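Local coordinates for protein alpha-amylase (Eisenia fetida, PDB 6M4K) that probably hydrolyses internal alpha-1,4-glucosidic linkages in starch-like polysaccharides, as a calcium-binding alpha-amylase of glycoside hydrolase family 13, at residues A[9-14]-A[227-232]; A[51-56]-A[64-69]; A[159-164]-A[205-210]; A[317-322]-A[345-350]. All coordinates share one frame; numbering follows the deposited sequence.

Overall arrangement
All four contacts lie in or around the catalytic TIM barrel of eight parallel strands. Contact 1 joins the N-terminal loop before strand 19-22 to the start of strand 232-235. Contacts 2 and 3 are nested inside the loop it closes. Contact 2 folds the loop after strand 44-47 back on itself. Contact 3 joins helix 157-162, in the excursion after strand 97-102, to the start of helix 207-214 beside the calcium ion, its centre about 21 Å from that of contact 2. Contact 4 follows, tying the loop before helix 322-334 to that after strand 339-344. Contacts 1 and 4 lie on opposite sides of the chain's centre, centres about 33 Å apart, so the set spans the barrel.

Contact 1. Residues A[9-14]-A[227-232]; sequences SYYCQP and AGRNAY
Y10 lays its CB over the face of the Y232 ring, 3.5 Å from the centroid and almost on the ring normal. This packs the N-terminal loop of the TIM barrel against the first residue of barrel strand 232-235. The two side chains lie side by side and point the same way. Their rings meet obliquely, with planes at 50°. Y10 holds CG between its backbone N and carbonyl carbon (chi1 56°), which swings its ring alongside Y232 and brings Y10 CD1 to 3.7 Å from Y232 CZ. Both hydroxyls are engaged elsewhere, Y10 OH with D17 and Y232 OH with H339. An alanine in place of Y232 would probably leave Y10 CB without the ring face it rests on and H339 without its hydroxyl partner. R229 reaches the same loop with its guanidinium. Its NH2 gives a weak hydrogen bond to S9 OG at 3.0 Å, and Y11 CB sits over one face of the guanidinium. Waters fill in the polar links. One water donates to S9 O at 2.9 Å and to N230 O at 2.7 Å. Another accepts from R229 NE at 2.7 Å and donates to N230 O.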
# COMPACT_ATOMS: atom_id res chain seq x y z
N SER A 9 9.04 11.78 -6.02
CA SER A 9 8.07 12.81 -5.71
C SER A 9 6.74 12.49 -6.37
O SER A 9 6.70 12.08 -7.53
CB SER A 9 8.57 14.19 -6.16
OG SER A 9 8.61 14.28 -7.57
N TYR A 10 5.67 12.64 -5.62
CA TYR A 10 4.32 12.41 -6.12
C TYR A 10 3.58 13.73 -6.18
O TYR A 10 4.04 14.75 -5.66
CB TYR A 10 3.58 11.37 -5.27
CG TYR A 10 3.51 11.70 -3.81
CD1 TYR A 10 4.53 11.36 -2.94
CD2 TYR A 10 2.40 12.34 -3.29
CE1 TYR A 10 4.46 11.65 -1.60
CE2 TYR A 10 2.31 12.63 -1.94
CZ TYR A 10 3.35 12.29 -1.11
OH TYR A 10 3.27 12.58 0.23
N TYR A 11 2.44 13.71 -6.85
CA TYR A 11 1.67 14.92 -7.12
C TYR A 11 0.25 14.71 -6.65
O TYR A 11 -0.42 13.77 -7.08
CB TYR A 11 1.67 15.21 -8.62
CG TYR A 11 0.90 16.45 -8.98
CD1 TYR A 11 1.44 17.71 -8.72
CD2 TYR A 11 -0.36 16.38 -9.55
CE1 TYR A 11 0.75 18.86 -9.02
CE2 TYR A 11 -1.06 17.54 -9.86
CZ TYR A 11 -0.49 18.77 -9.60
OH TYR A 11 -1.16 19.93 -9.90
N CYS A 12 -0.22 15.59 -5.78
CA CYS A 12 -1.57 15.50 -5.25
C CYS A 12 -2.24 16.86 -5.32
O CYS A 12 -1.58 17.91 -5.30
CB CYS A 12 -1.56 15.08 -3.77
SG CYS A 12 -0.94 13.42 -3.46
N GLN A 13 -3.57 16.85 -5.38
CA GLN A 13 -4.34 18.07 -5.24
C GLN A 13 -4.14 18.62 -3.83
O GLN A 13 -3.82 17.88 -2.90
CB GLN A 13 -5.82 17.78 -5.46
CG GLN A 13 -6.18 17.43 -6.88
CD GLN A 13 -6.08 18.63 -7.81
OE1 GLN A 13 -5.47 18.55 -8.88
NE2 GLN A 13 -6.68 19.75 -7.40
N PRO A 14 -4.34 19.93 -3.64
CA PRO A 14 -4.23 20.50 -2.30
C PRO A 14 -5.14 19.76 -1.32
O PRO A 14 -6.28 19.42 -1.65
CB PRO A 14 -4.68 21.95 -2.49
CG PRO A 14 -4.34 22.25 -3.92
CD PRO A 14 -4.59 20.96 -4.67
N ALA A 227 3.88 20.54 -16.20
CA ALA A 227 4.91 20.27 -17.18
C ALA A 227 6.23 19.96 -16.48
O ALA A 227 6.53 20.48 -15.40
CB ALA A 227 5.09 21.47 -18.12
N GLY A 228 7.01 19.07 -17.09
CA GLY A 228 8.32 18.73 -16.57
C GLY A 228 8.33 17.89 -15.31
O GLY A 228 9.28 17.98 -14.53
N ARG A 229 7.32 17.05 -15.12
CA ARG A 229 7.19 16.23 -13.92
C ARG A 229 7.41 14.76 -14.27
O ARG A 229 6.77 14.23 -15.18
CB ARG A 229 5.81 16.42 -13.31
CG ARG A 229 5.70 15.92 -11.90
CD ARG A 229 6.62 16.72 -11.00
NE ARG A 229 6.68 16.14 -9.67
CZ ARG A 229 6.01 16.61 -8.63
NH1 ARG A 229 5.25 17.69 -8.77
NH2 ARG A 229 6.11 16.01 -7.45
N ASN A 230 8.30 14.11 -13.53
CA ASN A 230 8.50 12.68 -13.69
C ASN A 230 7.35 11.92 -13.04
O ASN A 230 6.72 12.39 -12.08
CB ASN A 230 9.78 12.25 -12.99
CG ASN A 230 11.03 12.84 -13.63
OD1 ASN A 230 11.06 13.15 -14.82
ND2 ASN A 230 12.09 12.95 -12.84
N ALA A 231 7.08 10.72 -13.56
CA ALA A 231 6.15 9.81 -12.91
C ALA A 231 6.60 9.52 -11.48
O ALA A 231 7.79 9.59 -11.16
CB ALA A 231 6.10 8.50 -13.69
N TYR A 232 5.64 9.21 -10.62
CA TYR A 232 5.96 8.76 -9.27
C TYR A 232 6.29 7.27 -9.29
O TYR A 232 5.50 6.46 -9.78
CB TYR A 232 4.75 8.99 -8.37
CG TYR A 232 4.90 8.58 -6.92
CD1 TYR A 232 6.08 8.77 -6.22
CD2 TYR A 232 3.81 8.03 -6.22
CE1 TYR A 232 6.20 8.43 -4.88
CE2 TYR A 232 3.91 7.69 -4.88
CZ TYR A 232 5.10 7.89 -4.22
OH TYR A 232 5.24 7.57 -2.88
O HOH W 1 8.56 14.40 -10.60
O HOH W 2 5.14 12.70 -9.86
O HOH W 3 8.60 11.75 -9.46
O HOH W 4 4.06 17.94 -6.24

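Contact 2. Residues A[51-56]-A[64-69]; sequences NEHRIV and WQRYQP
H53 presents one ring face to R66, whose CG sits over the ring centre, 3.7 Å from the centroid. The R66 guanidinium is inclined by 30° to that ring and reaches on to E24 and P49. The imidazole is also held by its edge: ND1 donates to R54 O at 2.9 Å, in the ring plane, and NE2 bonds to R77. R54 and Q68 run side by side in the same direction. R54 is extended from CG to NE and its NH1 donates to Q68 OE1 at 2.9 Å. The donor lies in the carbonyl plane, while the guanidinium and amide planes are nearly perpendicular, at 84°. Both segments belong to the long loop between strand 44-47 and helix 81-93 of the TIM barrel, which doubles back here. A single beta bridge pairs H53 with P69, and R54 N donates to Q68 O at 2.8 Å. The side chains of Q65 and V56 run antiparallel. Extended beyond CG, Q65 carries OE1 to V56 N at 2.9 Å, an almost straight bond. V56 also turns CG2 to W64 CZ3, 3.9 Å away, crossing the indole side chain at about a right angle.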
# COMPACT_ATOMS: atom_id res chain seq x y z
N ASN A 51 -1.95 -5.09 -17.11
CA ASN A 51 -1.51 -5.69 -18.36
C ASN A 51 -2.06 -7.12 -18.47
O ASN A 51 -2.60 -7.69 -17.52
CB ASN A 51 0.01 -5.74 -18.40
CG ASN A 51 0.57 -6.57 -17.29
OD1 ASN A 51 0.49 -6.17 -16.12
ND2 ASN A 51 1.10 -7.73 -17.60
N GLU A 52 -1.87 -7.71 -19.65
CA GLU A 52 -2.29 -9.09 -19.86
C GLU A 52 -1.50 -10.02 -18.96
O GLU A 52 -0.27 -10.06 -19.01
CB GLU A 52 -2.10 -9.49 -21.32
CG GLU A 52 -2.54 -10.93 -21.53
CD GLU A 52 -2.46 -11.40 -22.96
OE1 GLU A 52 -1.68 -10.84 -23.77
OE2 GLU A 52 -3.18 -12.37 -23.27
N HIS A 53 -2.23 -10.81 -18.17
CA HIS A 53 -1.62 -11.71 -17.21
C HIS A 53 -2.11 -13.14 -17.45
O HIS A 53 -3.08 -13.39 -18.17
CB HIS A 53 -1.96 -11.28 -15.77
CG HIS A 53 -3.43 -11.11 -15.54
ND1 HIS A 53 -4.28 -12.17 -15.32
CD2 HIS A 53 -4.20 -10.00 -15.54
CE1 HIS A 53 -5.51 -11.72 -15.17
NE2 HIS A 53 -5.50 -10.40 -15.30
N ARG A 54 -1.43 -14.07 -16.80
CA ARG A 54 -1.79 -15.48 -16.88
C ARG A 54 -3.22 -15.68 -16.41
O ARG A 54 -3.68 -15.02 -15.46
CB ARG A 54 -0.84 -16.28 -16.00
CG ARG A 54 -0.91 -17.80 -16.20
CD ARG A 54 0.15 -18.52 -15.38
NE ARG A 54 0.15 -19.95 -15.71
CZ ARG A 54 1.22 -20.74 -15.65
NH1 ARG A 54 2.39 -20.25 -15.28
NH2 ARG A 54 1.12 -22.02 -15.99
N ILE A 55 -3.93 -16.59 -17.06
CA ILE A 55 -5.18 -17.11 -16.53
C ILE A 55 -4.86 -18.48 -15.96
O ILE A 55 -4.39 -19.38 -16.69
CB ILE A 55 -6.27 -17.19 -17.61
CG1 ILE A 55 -6.63 -15.79 -18.12
CG2 ILE A 55 -7.51 -17.88 -17.05
CD1 ILE A 55 -7.17 -14.87 -17.03
N VAL A 56 -5.07 -18.64 -14.66
CA VAL A 56 -4.81 -19.89 -13.95
C VAL A 56 -6.16 -20.46 -13.57
O VAL A 56 -6.96 -19.80 -12.90
CB VAL A 56 -3.94 -19.66 -12.71
CG1 VAL A 56 -3.82 -20.93 -11.90
CG2 VAL A 56 -2.56 -19.14 -13.12
N TRP A 64 -3.04 -14.39 -7.48
CA TRP A 64 -1.65 -14.30 -7.89
C TRP A 64 -1.43 -14.51 -9.38
O TRP A 64 -0.31 -14.27 -9.86
CB TRP A 64 -0.74 -15.18 -7.03
CG TRP A 64 -1.19 -16.58 -6.78
CD1 TRP A 64 -1.68 -17.06 -5.60
CD2 TRP A 64 -1.14 -17.69 -7.68
NE1 TRP A 64 -1.94 -18.40 -5.71
CE2 TRP A 64 -1.63 -18.82 -6.97
CE3 TRP A 64 -0.72 -17.85 -9.00
CZ2 TRP A 64 -1.72 -20.08 -7.55
CZ3 TRP A 64 -0.82 -19.13 -9.58
CH2 TRP A 64 -1.31 -20.22 -8.84
N GLN A 65 -2.45 -14.93 -10.13
CA GLN A 65 -2.29 -15.01 -11.58
C GLN A 65 -1.92 -13.65 -12.17
O GLN A 65 -1.26 -13.58 -13.21
CB GLN A 65 -3.56 -15.57 -12.23
CG GLN A 65 -4.69 -14.58 -12.28
CD GLN A 65 -6.00 -15.15 -12.82
OE1 GLN A 65 -6.06 -16.32 -13.25
NE2 GLN A 65 -7.04 -14.33 -12.81
N ARG A 66 -2.32 -12.56 -11.51
CA ARG A 66 -2.05 -11.22 -12.03
C ARG A 66 -0.59 -10.81 -11.88
O ARG A 66 -0.19 -9.81 -12.50
CB ARG A 66 -2.98 -10.18 -11.40
CG ARG A 66 -4.43 -10.46 -11.77
CD ARG A 66 -5.36 -9.40 -11.24
NE ARG A 66 -5.27 -8.15 -12.01
CZ ARG A 66 -6.22 -7.22 -11.98
NH1 ARG A 66 -7.31 -7.42 -11.24
NH2 ARG A 66 -6.11 -6.11 -12.70
N TYR A 67 0.21 -11.57 -11.14
CA TYR A 67 1.64 -11.30 -11.01
C TYR A 67 2.48 -12.15 -11.95
O TYR A 67 3.70 -12.24 -11.77
CB TYR A 67 2.05 -11.40 -9.53
CG TYR A 67 1.41 -10.25 -8.78
CD1 TYR A 67 2.01 -8.99 -8.77
CD2 TYR A 67 0.18 -10.39 -8.15
CE1 TYR A 67 1.41 -7.91 -8.14
CE2 TYR A 67 -0.44 -9.32 -7.52
CZ TYR A 67 0.19 -8.08 -7.52
OH TYR A 67 -0.45 -7.03 -6.90
N GLN A 68 1.85 -12.74 -12.97
CA GLN A 68 2.52 -13.50 -14.03
C GLN A 68 2.16 -12.87 -15.37
O GLN A 68 1.21 -13.31 -16.05
CB GLN A 68 2.15 -14.98 -13.97
CG GLN A 68 2.74 -15.64 -12.75
CD GLN A 68 2.59 -17.14 -12.75
OE1 GLN A 68 2.83 -17.80 -13.76
NE2 GLN A 68 2.18 -17.69 -11.62
N PRO A 69 2.92 -11.86 -15.81
CA PRO A 69 2.62 -11.22 -17.09
C PRO A 69 2.73 -12.19 -18.26
O PRO A 69 3.60 -13.06 -18.31
CB PRO A 69 3.69 -10.13 -17.20
CG PRO A 69 4.04 -9.83 -15.78
CD PRO A 69 3.97 -11.15 -15.07
O HOH W 5 0.81 -8.89 -14.95

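Contact 3. Residues A[159-164]-A[205-210]; sequences EVRNCR and MWPGDL. With CA (calcium ion), chain B.
R161 and M205 bring the two backbones closest, with CA atoms 5.2 Å apart. R161 is near the end of helix 157-162, and C163 is the first residue to leave helical geometry. W206 is the N-cap residue of helix 207-214, and its carbonyl O accepts from L210 N. R161 O binds the calcium ion at 2.4 Å. Its side chain leaves the other way, extended from CG to NE, and crosses the W206 indole. CD lies over the face of the six-membered ring, 3.4 Å from the centroid. The guanidinium is tilted by 43° to the indole, and P207 CD lies over one face, toward the rim. R161 NE adds a weak hydrogen bond to M205 O, and NH2 forms a salt bridge with E249. This is the calcium site of the family 13 alpha-amylase, where N105, D170 and the backbone O of H204 join R161 O and three waters around the metal. H204 directly precedes M205, so both segments are tied to the site. One metal-bound water also donates to V160 O at 2.9 Å and C163 O at 2.8 Å. N162 grips the indole from its edge. Its CG is anti to the carbonyl carbon (chi1 -68°), which swings OD1 to W206 NE1 at 2.8 Å; OD1 lies near the indole plane, while NE1 is tilted 27° from the N162 amide plane. A leucine in place of W206 would probably leave N162 OD1 without this donor and R161 CD without the flat surface beneath it.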
# COMPACT_ATOMS: atom_id res chain seq x y z
N GLU A 159 22.31 -14.21 -7.06
CA GLU A 159 21.26 -15.22 -7.06
C GLU A 159 19.88 -14.59 -6.91
O GLU A 159 18.95 -14.93 -7.64
CB GLU A 159 21.54 -16.24 -5.96
CG GLU A 159 20.58 -17.39 -5.89
CD GLU A 159 21.08 -18.49 -4.96
OE1 GLU A 159 22.31 -18.69 -4.89
OE2 GLU A 159 20.24 -19.14 -4.31
N VAL A 160 19.74 -13.66 -5.96
CA VAL A 160 18.46 -12.99 -5.74
C VAL A 160 17.99 -12.27 -7.00
O VAL A 160 16.78 -12.22 -7.27
CB VAL A 160 18.58 -12.04 -4.53
CG1 VAL A 160 17.30 -11.22 -4.36
CG2 VAL A 160 18.87 -12.83 -3.27
N ARG A 161 18.91 -11.73 -7.80
CA ARG A 161 18.52 -10.93 -8.94
C ARG A 161 18.48 -11.70 -10.25
O ARG A 161 17.70 -11.33 -11.13
CB ARG A 161 19.41 -9.69 -9.06
CG ARG A 161 19.11 -8.65 -7.99
CD ARG A 161 20.15 -7.54 -7.89
NE ARG A 161 19.70 -6.47 -7.00
CZ ARG A 161 20.51 -5.73 -6.24
NH1 ARG A 161 21.81 -5.96 -6.25
NH2 ARG A 161 20.01 -4.78 -5.46
N ASN A 162 19.29 -12.75 -10.41
CA ASN A 162 19.37 -13.45 -11.69
C ASN A 162 18.72 -14.82 -11.71
O ASN A 162 18.55 -15.38 -12.80
CB ASN A 162 20.84 -13.54 -12.15
CG ASN A 162 21.41 -12.18 -12.51
OD1 ASN A 162 20.69 -11.20 -12.60
ND2 ASN A 162 22.72 -12.13 -12.73
N CYS A 163 18.38 -15.39 -10.56
CA CYS A 163 17.65 -16.64 -10.50
C CYS A 163 16.15 -16.37 -10.44
O CYS A 163 15.70 -15.22 -10.38
CB CYS A 163 18.13 -17.51 -9.34
SG CYS A 163 19.86 -18.03 -9.47
N ARG A 164 15.35 -17.43 -10.47
CA ARG A 164 13.90 -17.29 -10.58
C ARG A 164 13.25 -17.24 -9.21
O ARG A 164 13.47 -18.12 -8.38
CB ARG A 164 13.31 -18.46 -11.36
CG ARG A 164 13.80 -18.54 -12.79
CD ARG A 164 13.47 -19.91 -13.35
NE ARG A 164 13.88 -20.03 -14.74
CZ ARG A 164 13.85 -21.18 -15.41
NH1 ARG A 164 13.44 -22.27 -14.79
NH2 ARG A 164 14.24 -21.22 -16.67
N MET A 205 15.48 -7.23 -9.01
CA MET A 205 16.06 -6.54 -10.15
C MET A 205 17.28 -5.75 -9.72
O MET A 205 17.43 -5.38 -8.55
CB MET A 205 15.02 -5.63 -10.83
CG MET A 205 13.91 -6.45 -11.50
SD MET A 205 12.61 -5.49 -12.28
CE MET A 205 11.77 -4.81 -10.86
N TRP A 206 18.17 -5.51 -10.68
CA TRP A 206 19.36 -4.69 -10.41
C TRP A 206 18.98 -3.22 -10.45
O TRP A 206 18.31 -2.79 -11.39
CB TRP A 206 20.44 -4.96 -11.47
CG TRP A 206 20.98 -6.35 -11.43
CD1 TRP A 206 20.61 -7.39 -12.22
CD2 TRP A 206 22.00 -6.85 -10.56
NE1 TRP A 206 21.31 -8.52 -11.89
CE2 TRP A 206 22.18 -8.21 -10.87
CE3 TRP A 206 22.78 -6.29 -9.54
CZ2 TRP A 206 23.10 -9.02 -10.20
CZ3 TRP A 206 23.69 -7.10 -8.87
CH2 TRP A 206 23.84 -8.45 -9.22
N PRO A 207 19.37 -2.42 -9.45
CA PRO A 207 19.10 -0.98 -9.51
C PRO A 207 19.56 -0.33 -10.81
O PRO A 207 18.88 0.56 -11.32
CB PRO A 207 19.86 -0.43 -8.29
CG PRO A 207 19.82 -1.57 -7.31
CD PRO A 207 19.92 -2.84 -8.15
N GLY A 208 20.69 -0.78 -11.37
CA GLY A 208 21.15 -0.23 -12.64
C GLY A 208 20.21 -0.51 -13.79
O GLY A 208 20.09 0.30 -14.71
N ASP A 209 19.53 -1.67 -13.76
CA ASP A 209 18.55 -1.97 -14.81
C ASP A 209 17.31 -1.10 -14.63
O ASP A 209 16.78 -0.56 -15.60
CB ASP A 209 18.15 -3.44 -14.78
CG ASP A 209 19.29 -4.37 -15.18
OD1 ASP A 209 20.28 -3.90 -15.79
OD2 ASP A 209 19.20 -5.57 -14.87
N LEU A 210 16.85 -0.95 -13.38
CA LEU A 210 15.76 -0.03 -13.10
C LEU A 210 16.11 1.39 -13.53
O LEU A 210 15.28 2.09 -14.11
CB LEU A 210 15.40 -0.08 -11.61
CG LEU A 210 14.62 -1.32 -11.17
CD1 LEU A 210 14.65 -1.48 -9.65
CD2 LEU A 210 13.17 -1.25 -11.66
CA CA B . 15.42 -10.76 -11.68
O HOH W 6 15.32 -12.48 -9.77
O HOH W 7 17.18 -9.30 -12.74
O HOH W 8 14.54 -9.89 -13.85

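Contact 4. Residues A[317-322]-A[345-350]; sequences LTFFEA and SYNWPR
F320 is at the centre of the aromatic contacts. It turns an edge to the face of W348, with ring planes at 86° and centroids 5.4 Å apart. F320 CE2 comes to 3.8 Å from W348 CH2. F319 CE1 lies over one face of the F320 ring. F319 CZ comes to 3.9 Å from W348 CZ3, and F319 CE2 to 3.6 Å from S345 CB. N347 OD1 lies at the edge of F319, in the ring plane, and N347 ND2 bonds to G380 O. The opposite face of F320 takes the cation. The guanidinium of R350 lies flat on it, planes at 17°, with CZ 4.1 Å from the ring centroid: a stacked cation-pi pair. The R350 chain is extended through chi2 and bends at chi3 (75°), which lays the guanidinium back along the ring. The charged contact is looser. R350 NH1 forms a salt bridge at 3.5 Å to E321 OE2, near the guanidinium plane; its hydrogen bond is weak. A water backs it, donating to E321 OE2 at 2.6 Å and accepting from R350 NH2. E321 OE1 is turned to its own loop and accepts from T318 N at 2.9 Å. T318 OG1 accepts from F320 N, an ST turn just before helix 322-334. Outside, S345 OG bonds to E385 and W348 NE1 to D357. Together these contacts join two loops that follow the seventh and eighth strands of the TIM barrel. With the salt bridge long, R350 is probably positioned as much by the cation-pi stack on F320 and the bridging water as by the ion pair.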
# COMPACT_ATOMS: atom_id res chain seq x y z
N LEU A 317 -0.71 -6.72 11.21
CA LEU A 317 -2.11 -6.50 11.53
C LEU A 317 -2.92 -6.29 10.26
O LEU A 317 -2.45 -5.66 9.30
CB LEU A 317 -2.26 -5.29 12.45
CG LEU A 317 -1.74 -5.52 13.87
CD1 LEU A 317 -1.62 -4.21 14.64
CD2 LEU A 317 -2.68 -6.51 14.60
N THR A 318 -4.12 -6.86 10.24
CA THR A 318 -4.99 -6.85 9.07
C THR A 318 -6.42 -6.67 9.54
O THR A 318 -6.70 -6.62 10.74
CB THR A 318 -4.90 -8.18 8.32
OG1 THR A 318 -5.59 -9.20 9.07
CG2 THR A 318 -3.47 -8.62 8.13
N PHE A 319 -7.35 -6.61 8.58
CA PHE A 319 -8.76 -6.48 8.93
C PHE A 319 -9.27 -7.64 9.78
O PHE A 319 -10.31 -7.50 10.43
CB PHE A 319 -9.63 -6.29 7.68
CG PHE A 319 -9.72 -7.52 6.80
CD1 PHE A 319 -10.72 -8.46 7.01
CD2 PHE A 319 -8.83 -7.71 5.76
CE1 PHE A 319 -10.82 -9.58 6.21
CE2 PHE A 319 -8.93 -8.83 4.95
CZ PHE A 319 -9.93 -9.77 5.18
N PHE A 320 -8.57 -8.78 9.80
CA PHE A 320 -8.95 -9.87 10.69
C PHE A 320 -8.71 -9.54 12.16
O PHE A 320 -9.30 -10.18 13.03
CB PHE A 320 -8.22 -11.16 10.30
CG PHE A 320 -8.80 -11.86 9.10
CD1 PHE A 320 -10.00 -12.55 9.20
CD2 PHE A 320 -8.14 -11.87 7.88
CE1 PHE A 320 -10.54 -13.21 8.10
CE2 PHE A 320 -8.67 -12.52 6.79
CZ PHE A 320 -9.87 -13.20 6.90
N GLU A 321 -7.85 -8.56 12.45
CA GLU A 321 -7.63 -8.08 13.81
C GLU A 321 -8.06 -6.62 13.84
O GLU A 321 -7.24 -5.72 14.07
CB GLU A 321 -6.16 -8.23 14.21
CG GLU A 321 -5.61 -9.67 14.09
CD GLU A 321 -5.20 -10.06 12.68
OE1 GLU A 321 -4.68 -9.19 11.94
OE2 GLU A 321 -5.41 -11.23 12.29
N ALA A 322 -9.35 -6.37 13.62
CA ALA A 322 -9.81 -5.04 13.22
C ALA A 322 -9.52 -3.98 14.28
O ALA A 322 -9.15 -2.85 13.94
CB ALA A 322 -11.30 -5.08 12.90
N SER A 345 -9.25 -4.35 1.12
CA SER A 345 -9.20 -5.80 0.97
C SER A 345 -10.54 -6.41 0.59
O SER A 345 -11.60 -5.79 0.70
CB SER A 345 -8.78 -6.45 2.29
OG SER A 345 -7.61 -5.84 2.80
N TYR A 346 -10.47 -7.68 0.19
CA TYR A 346 -11.64 -8.53 0.14
C TYR A 346 -11.50 -9.67 1.15
O TYR A 346 -10.40 -10.06 1.54
CB TYR A 346 -11.89 -9.06 -1.27
CG TYR A 346 -10.79 -9.91 -1.89
CD1 TYR A 346 -10.65 -11.25 -1.53
CD2 TYR A 346 -9.93 -9.39 -2.85
CE1 TYR A 346 -9.68 -12.04 -2.10
CE2 TYR A 346 -8.95 -10.19 -3.44
CZ TYR A 346 -8.83 -11.51 -3.06
OH TYR A 346 -7.88 -12.29 -3.66
N ASN A 347 -12.65 -10.22 1.55
CA ASN A 347 -12.68 -11.36 2.45
C ASN A 347 -12.43 -12.65 1.69
O ASN A 347 -12.75 -12.78 0.51
CB ASN A 347 -14.06 -11.41 3.12
CG ASN A 347 -14.05 -12.16 4.44
OD1 ASN A 347 -13.01 -12.60 4.92
ND2 ASN A 347 -15.23 -12.29 5.04
N TRP A 348 -11.84 -13.61 2.38
CA TRP A 348 -11.62 -14.93 1.80
C TRP A 348 -11.56 -15.92 2.95
O TRP A 348 -11.41 -15.52 4.11
CB TRP A 348 -10.34 -14.97 0.95
CG TRP A 348 -9.06 -15.14 1.73
CD1 TRP A 348 -8.38 -16.32 1.96
CD2 TRP A 348 -8.29 -14.11 2.37
NE1 TRP A 348 -7.24 -16.07 2.70
CE2 TRP A 348 -7.17 -14.73 2.97
CE3 TRP A 348 -8.43 -12.72 2.49
CZ2 TRP A 348 -6.21 -14.01 3.67
CZ3 TRP A 348 -7.47 -12.01 3.19
CH2 TRP A 348 -6.38 -12.66 3.78
N PRO A 349 -11.74 -17.25 2.66
CA PRO A 349 -11.79 -18.22 3.78
C PRO A 349 -10.41 -18.56 4.32
O PRO A 349 -9.89 -19.68 4.18
CB PRO A 349 -12.49 -19.43 3.13
CG PRO A 349 -12.02 -19.37 1.71
CD PRO A 349 -12.01 -17.90 1.36
N ARG A 350 -9.78 -17.57 4.96
CA ARG A 350 -8.47 -17.78 5.55
C ARG A 350 -8.52 -18.98 6.49
O ARG A 350 -9.42 -19.09 7.32
CB ARG A 350 -8.03 -16.53 6.33
CG ARG A 350 -6.58 -16.58 6.82
CD ARG A 350 -6.22 -15.37 7.68
NE ARG A 350 -6.82 -15.50 9.00
CZ ARG A 350 -6.52 -14.75 10.05
NH1 ARG A 350 -5.62 -13.78 9.94
NH2 ARG A 350 -7.11 -14.97 11.22
O HOH W 9 -4.73 -11.92 7.91
O HOH W 10 -6.96 -13.08 13.30